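Transcriptional regulator (Corynebacterium diphtheriae, PDB 3LMM) is of unknown function but probably acts as a transcriptional regulator, joining a Schlafen AlbA_2-type domain to a RecG C-terminal-like region and helix-turn-helix-family segments. Local coordinates at residues Leu235-His248 against Trp314-Asp328. Residues are numbered along the deposited sequence; the frame is centred on the assembly and turned at random.
Sequences LDRTAIELSIFDVH and WNRSEPIDVRWIELD
I240 and I320 cross at a slant where strands 240-245 and 320-325 begin to run parallel, between strands 252-256 and 330-336 of a mixed sheet and under helix 264-278. CG1 of I240 lies anti to its backbone N (chi1 -173°), which lays it against CB of I320 at 3.5 Å, while its CD1 rests on CG2 of I320. Further along this face, CD1 of L242 reaches across to CG2 of V322 at 3.8 Å, and L271 of the helix packs on L242. A239 CB abuts the edge of the W314 ring, in its plane, 3.5 Å from CH2; the indole NE1 is hydrogen-bonded to the carbonyl O of M309.

The other face is more polar and partly exposed. There the F245 ring meets CB of R323 in plane at its edge, and its CE2 lies over the centre of the R323 guanidinium, 4.1 Å from CZ, with the two planes 58° apart. R323 bends at chi2 and chi3 to get there, and its NE forms a salt bridge with the D321 carboxylate, 3.1 Å from OD2. Looser still is the start of the contact, where R237 stretches out so that NH1 donates to the carbonyl O of R316 at 3.1 Å and NE makes a weak bond to that of S317. At the far end, the carboxylate of E326 pairs with K280.

Backbone hydrogen bonds run from A239 O with I320 N to D246 O with L327 N, F245 N to W324 O being 2.7 Å. Apolar side chains thus line the face toward helix 264-278, most of them buried, whereas on the other, where D321, R323 and F245 stay partly exposed, the D321 carboxylate probably balances the R323 charge and helps fix the guanidinium beside F245.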
loop_
_atom_site.group_PDB
_atom_site.type_symbol
_atom_site.label_atom_id
_atom_site.label_comp_id
_atom_site.label_asym_id
_atom_site.label_seq_id
_atom_site.Cartn_x
_atom_site.Cartn_y
_atom_site.Cartn_z
ATOM N N LEU A 235 6.464 -15.460 21.687
ATOM C CA LEU A 235 6.716 -16.543 20.747
ATOM C C LEU A 235 7.974 -17.310 21.133
ATOM O O LEU A 235 8.655 -17.890 20.288
ATOM C CB LEU A 235 6.830 -16.026 19.300
ATOM C CG LEU A 235 8.127 -15.331 18.871
ATOM C CD1 LEU A 235 8.050 -14.948 17.409
ATOM C CD2 LEU A 235 8.346 -14.119 19.756
ATOM N N ASP A 236 8.264 -17.309 22.427
ATOM C CA ASP A 236 9.413 -18.009 22.977
ATOM C C ASP A 236 10.587 -18.130 22.011
ATOM O O ASP A 236 11.128 -19.218 21.811
ATOM C CB ASP A 236 8.991 -19.407 23.449
ATOM C CG ASP A 236 7.765 -19.380 24.345
ATOM O OD1 ASP A 236 6.644 -19.638 23.847
ATOM O OD2 ASP A 236 7.919 -19.087 25.552
ATOM N N ARG A 237 10.965 -17.010 21.404
ATOM C CA ARG A 237 12.097 -16.975 20.486
ATOM C C ARG A 237 12.307 -15.575 19.948
ATOM O O ARG A 237 11.401 -14.750 19.959
ATOM C CB ARG A 237 11.912 -17.963 19.331
ATOM C CG ARG A 237 11.343 -17.429 18.029
ATOM C CD ARG A 237 11.892 -18.300 16.916
ATOM N NE ARG A 237 11.273 -18.151 15.601
ATOM C CZ ARG A 237 9.982 -18.347 15.345
ATOM N NH1 ARG A 237 9.522 -18.201 14.104
ATOM N NH2 ARG A 237 9.144 -18.665 16.332
ATOM N N THR A 238 13.518 -15.305 19.492
ATOM C CA THR A 238 13.827 -13.999 18.974
ATOM C C THR A 238 13.241 -13.827 17.596
ATOM O O THR A 238 13.443 -14.659 16.709
ATOM C CB THR A 238 15.325 -13.797 18.945
ATOM O OG1 THR A 238 15.802 -13.787 20.293
ATOM C CG2 THR A 238 15.682 -12.490 18.267
ATOM N N ALA A 239 12.494 -12.746 17.415
ATOM C CA ALA A 239 11.873 -12.485 16.125
ATOM C C ALA A 239 12.764 -11.598 15.286
ATOM O O ALA A 239 12.880 -11.781 14.075
ATOM C CB ALA A 239 10.517 -11.828 16.327
ATOM N N ILE A 240 13.411 -10.650 15.952
ATOM C CA ILE A 240 14.280 -9.705 15.270
ATOM C C ILE A 240 15.349 -9.236 16.247
ATOM O O ILE A 240 15.099 -9.133 17.446
ATOM C CB ILE A 240 13.441 -8.494 14.786
ATOM C CG1 ILE A 240 14.267 -7.573 13.922
ATOM C CG2 ILE A 240 12.884 -7.725 15.975
ATOM C CD1 ILE A 240 13.425 -6.676 13.087
ATOM N N GLU A 241 16.551 -8.976 15.751
ATOM C CA GLU A 241 17.621 -8.514 16.634
ATOM C C GLU A 241 18.574 -7.579 15.904
ATOM O O GLU A 241 18.661 -7.606 14.682
ATOM C CB GLU A 241 18.380 -9.713 17.202
ATOM C CG GLU A 241 18.874 -10.680 16.143
ATOM C CD GLU A 241 19.655 -11.843 16.725
ATOM O OE1 GLU A 241 19.103 -12.581 17.577
ATOM O OE2 GLU A 241 20.824 -12.029 16.318
ATOM N N LEU A 242 19.291 -6.758 16.662
ATOM C CA LEU A 242 20.212 -5.796 16.077
ATOM C C LEU A 242 21.681 -6.051 16.395
ATOM O O LEU A 242 22.027 -6.475 17.500
ATOM C CB LEU A 242 19.837 -4.385 16.537
ATOM C CG LEU A 242 20.733 -3.202 16.135
ATOM C CD1 LEU A 242 20.599 -2.919 14.631
ATOM C CD2 LEU A 242 20.331 -1.984 16.943
ATOM N N SER A 243 22.535 -5.780 15.408
ATOM C CA SER A 243 23.983 -5.939 15.532
ATOM C C SER A 243 24.677 -4.712 14.953
ATOM O O SER A 243 24.744 -4.542 13.740
ATOM C CB SER A 243 24.470 -7.170 14.770
ATOM O OG SER A 243 23.946 -8.362 15.321
ATOM N N ILE A 244 25.201 -3.868 15.834
ATOM C CA ILE A 244 25.895 -2.637 15.459
ATOM C C ILE A 244 27.335 -2.881 15.038
ATOM O O ILE A 244 28.142 -3.361 15.824
ATOM C CB ILE A 244 25.939 -1.691 16.638
ATOM C CG1 ILE A 244 24.512 -1.338 17.058
ATOM C CG2 ILE A 244 26.794 -0.478 16.297
ATOM C CD1 ILE A 244 24.434 -0.769 18.449
ATOM N N PHE A 245 27.661 -2.512 13.811
ATOM C CA PHE A 245 29.010 -2.694 13.308
ATOM C C PHE A 245 29.756 -1.378 13.232
ATOM O O PHE A 245 29.171 -0.304 13.358
ATOM C CB PHE A 245 28.974 -3.308 11.923
ATOM C CG PHE A 245 28.655 -4.762 11.920
ATOM C CD1 PHE A 245 29.646 -5.697 12.191
ATOM C CD2 PHE A 245 27.367 -5.204 11.624
ATOM C CE1 PHE A 245 29.366 -7.048 12.159
ATOM C CE2 PHE A 245 27.068 -6.554 11.590
ATOM C CZ PHE A 245 28.068 -7.481 11.856
ATOM N N ASP A 246 31.058 -1.461 13.008
ATOM C CA ASP A 246 31.851 -0.253 12.913
ATOM C C ASP A 246 31.942 0.142 11.443
ATOM O O ASP A 246 31.914 1.322 11.098
ATOM C CB ASP A 246 33.230 -0.503 13.527
ATOM C CG ASP A 246 33.998 0.781 13.792
ATOM O OD1 ASP A 246 33.354 1.820 14.110
ATOM O OD2 ASP A 246 35.250 0.733 13.716
ATOM N N VAL A 247 32.035 -0.859 10.579
ATOM C CA VAL A 247 32.099 -0.618 9.146
ATOM C C VAL A 247 31.782 -1.910 8.377
ATOM O O VAL A 247 32.143 -3.004 8.808
ATOM C CB VAL A 247 33.492 -0.033 8.739
ATOM C CG1 VAL A 247 34.601 -0.988 9.113
ATOM C CG2 VAL A 247 33.513 0.285 7.247
ATOM N N HIS A 248 31.070 -1.777 7.259
ATOM C CA HIS A 248 30.685 -2.926 6.446
ATOM C C HIS A 248 31.903 -3.788 6.211
ATOM O O HIS A 248 32.688 -3.520 5.302
ATOM C CB HIS A 248 30.099 -2.469 5.100
ATOM C CG HIS A 248 29.605 -3.597 4.238
ATOM N ND1 HIS A 248 28.717 -4.551 4.690
ATOM C CD2 HIS A 248 29.879 -3.922 2.952
ATOM C CE1 HIS A 248 28.466 -5.416 3.721
ATOM N NE2 HIS A 248 29.159 -5.056 2.655
ATOM N N TRP A 314 8.294 -16.097 9.077
ATOM C CA TRP A 314 7.597 -16.530 10.288
ATOM C C TRP A 314 7.507 -18.014 10.496
ATOM O O TRP A 314 7.158 -18.480 11.584
ATOM C CB TRP A 314 6.185 -15.948 10.352
ATOM C CG TRP A 314 6.194 -14.549 10.805
ATOM C CD1 TRP A 314 5.539 -13.505 10.231
ATOM C CD2 TRP A 314 6.932 -14.005 11.902
ATOM N NE1 TRP A 314 5.833 -12.340 10.888
ATOM C CE2 TRP A 314 6.694 -12.618 11.917
ATOM C CE3 TRP A 314 7.798 -14.551 12.856
ATOM C CZ2 TRP A 314 7.264 -11.768 12.874
ATOM C CZ3 TRP A 314 8.368 -13.711 13.801
ATOM C CH2 TRP A 314 8.108 -12.332 13.797
ATOM N N ASN A 315 7.796 -18.771 9.453
ATOM C CA ASN A 315 7.766 -20.209 9.586
ATOM C C ASN A 315 9.212 -20.628 9.788
ATOM O O ASN A 315 9.483 -21.756 10.195
ATOM C CB ASN A 315 7.187 -20.866 8.334
ATOM C CG ASN A 315 7.216 -22.385 8.411
ATOM O OD1 ASN A 315 7.867 -23.039 7.601
ATOM N ND2 ASN A 315 6.511 -22.950 9.393
ATOM N N ARG A 316 10.134 -19.704 9.511
ATOM C CA ARG A 316 11.551 -19.975 9.683
ATOM C C ARG A 316 12.003 -19.619 11.087
ATOM O O ARG A 316 11.378 -18.801 11.759
ATOM C CB ARG A 316 12.383 -19.220 8.648
ATOM C CG ARG A 316 12.622 -20.015 7.378
ATOM C CD ARG A 316 12.433 -19.136 6.155
ATOM N NE ARG A 316 13.547 -19.179 5.204
ATOM C CZ ARG A 316 14.831 -19.158 5.557
ATOM N NH1 ARG A 316 15.190 -19.107 6.839
ATOM N NH2 ARG A 316 15.759 -19.161 4.622
ATOM N N SER A 317 13.088 -20.242 11.535
ATOM C CA SER A 317 13.595 -20.001 12.879
ATOM C C SER A 317 14.361 -18.702 12.973
ATOM O O SER A 317 13.975 -17.781 13.698
ATOM C CB SER A 317 14.501 -21.153 13.301
ATOM O OG SER A 317 13.792 -22.382 13.307
ATOM N N GLU A 318 15.453 -18.646 12.220
ATOM C CA GLU A 318 16.329 -17.487 12.191
ATOM C C GLU A 318 15.583 -16.141 12.246
ATOM O O GLU A 318 14.634 -15.905 11.505
ATOM C CB GLU A 318 17.272 -17.585 10.969
ATOM C CG GLU A 318 16.649 -17.966 9.597
ATOM C CD GLU A 318 16.534 -19.475 9.321
ATOM O OE1 GLU A 318 15.518 -20.089 9.723
ATOM O OE2 GLU A 318 17.466 -20.037 8.695
ATOM N N PRO A 319 16.004 -15.245 13.153
ATOM C CA PRO A 319 15.381 -13.930 13.322
ATOM C C PRO A 319 15.715 -12.960 12.206
ATOM O O PRO A 319 16.649 -13.172 11.436
ATOM C CB PRO A 319 15.947 -13.438 14.653
ATOM C CG PRO A 319 16.447 -14.694 15.326
ATOM C CD PRO A 319 17.027 -15.461 14.183
ATOM N N ILE A 320 14.930 -11.896 12.122
ATOM C CA ILE A 320 15.177 -10.864 11.140
ATOM C C ILE A 320 16.516 -10.325 11.612
ATOM O O ILE A 320 16.651 -9.906 12.768
ATOM C CB ILE A 320 14.124 -9.733 11.227
ATOM C CG1 ILE A 320 12.727 -10.291 10.922
ATOM C CG2 ILE A 320 14.484 -8.613 10.273
ATOM C CD1 ILE A 320 11.582 -9.314 11.188
ATOM N N ASP A 321 17.508 -10.368 10.734
ATOM C CA ASP A 321 18.840 -9.883 11.059
ATOM C C ASP A 321 18.927 -8.441 10.608
ATOM O O ASP A 321 18.884 -8.165 9.407
ATOM C CB ASP A 321 19.899 -10.719 10.317
ATOM C CG ASP A 321 21.323 -10.260 10.593
ATOM O OD1 ASP A 321 22.270 -10.807 9.970
ATOM O OD2 ASP A 321 21.500 -9.355 11.437
ATOM N N VAL A 322 19.008 -7.521 11.563
ATOM C CA VAL A 322 19.148 -6.109 11.226
ATOM C C VAL A 322 20.474 -5.630 11.780
ATOM O O VAL A 322 20.738 -5.773 12.971
ATOM C CB VAL A 322 17.963 -5.210 11.774
ATOM C CG1 VAL A 322 17.589 -5.601 13.180
ATOM C CG2 VAL A 322 18.363 -3.738 11.728
ATOM N N ARG A 323 21.326 -5.114 10.898
ATOM C CA ARG A 323 22.616 -4.597 11.323
ATOM C C ARG A 323 22.736 -3.140 10.922
ATOM O O ARG A 323 22.151 -2.706 9.931
ATOM C CB ARG A 323 23.793 -5.411 10.750
ATOM C CG ARG A 323 23.751 -5.713 9.270
ATOM C CD ARG A 323 22.969 -6.986 8.995
ATOM N NE ARG A 323 23.621 -8.203 9.490
ATOM C CZ ARG A 323 24.752 -8.705 9.002
ATOM N NH1 ARG A 323 25.379 -8.094 7.998
ATOM N NH2 ARG A 323 25.241 -9.829 9.509
ATOM N N TRP A 324 23.484 -2.392 11.724
ATOM C CA TRP A 324 23.698 -0.973 11.515
ATOM C C TRP A 324 25.186 -0.687 11.373
ATOM O O TRP A 324 25.970 -1.065 12.236
ATOM C CB TRP A 324 23.149 -0.205 12.711
ATOM C CG TRP A 324 23.461 1.239 12.685
ATOM C CD1 TRP A 324 24.628 1.839 13.072
ATOM C CD2 TRP A 324 22.607 2.280 12.235
ATOM N NE1 TRP A 324 24.551 3.197 12.887
ATOM C CE2 TRP A 324 23.316 3.497 12.374
ATOM C CE3 TRP A 324 21.307 2.309 11.720
ATOM C CZ2 TRP A 324 22.762 4.731 12.024
ATOM C CZ3 TRP A 324 20.758 3.532 11.369
ATOM C CH2 TRP A 324 21.483 4.728 11.523
ATOM N N ILE A 325 25.571 -0.011 10.298
ATOM C CA ILE A 325 26.976 0.324 10.066
ATOM C C ILE A 325 27.272 1.758 10.475
ATOM O O ILE A 325 26.808 2.696 9.833
ATOM C CB ILE A 325 27.327 0.185 8.600
ATOM C CG1 ILE A 325 26.751 -1.118 8.078
ATOM C CG2 ILE A 325 28.818 0.195 8.420
ATOM C CD1 ILE A 325 27.071 -2.266 8.945
ATOM N N GLU A 326 28.071 1.923 11.520
ATOM C CA GLU A 326 28.413 3.247 12.040
ATOM C C GLU A 326 28.976 4.267 11.057
ATOM O O GLU A 326 28.344 5.282 10.775
ATOM C CB GLU A 326 29.406 3.103 13.191
ATOM C CG GLU A 326 28.833 2.493 14.454
ATOM C CD GLU A 326 28.014 3.478 15.260
ATOM O OE1 GLU A 326 28.577 4.521 15.657
ATOM O OE2 GLU A 326 26.814 3.212 15.498
ATOM N N LEU A 327 30.180 3.994 10.563
ATOM C CA LEU A 327 30.872 4.901 9.663
ATOM C C LEU A 327 30.213 5.155 8.308
ATOM O O LEU A 327 30.518 6.145 7.642
ATOM C CB LEU A 327 32.316 4.420 9.470
ATOM C CG LEU A 327 33.152 4.425 10.758
ATOM C CD1 LEU A 327 34.549 3.876 10.498
ATOM C CD2 LEU A 327 33.234 5.849 11.297
ATOM N N ASP A 328 29.301 4.282 7.904
ATOM C CA ASP A 328 28.631 4.448 6.622
ATOM C C ASP A 328 27.201 4.916 6.796
ATOM O O ASP A 328 26.507 5.216 5.824
ATOM C CB ASP A 328 28.663 3.134 5.845
ATOM C CG ASP A 328 30.046 2.810 5.325
ATOM O OD1 ASP A 328 30.613 3.687 4.629
ATOM O OD2 ASP A 328 30.569 1.700 5.605
#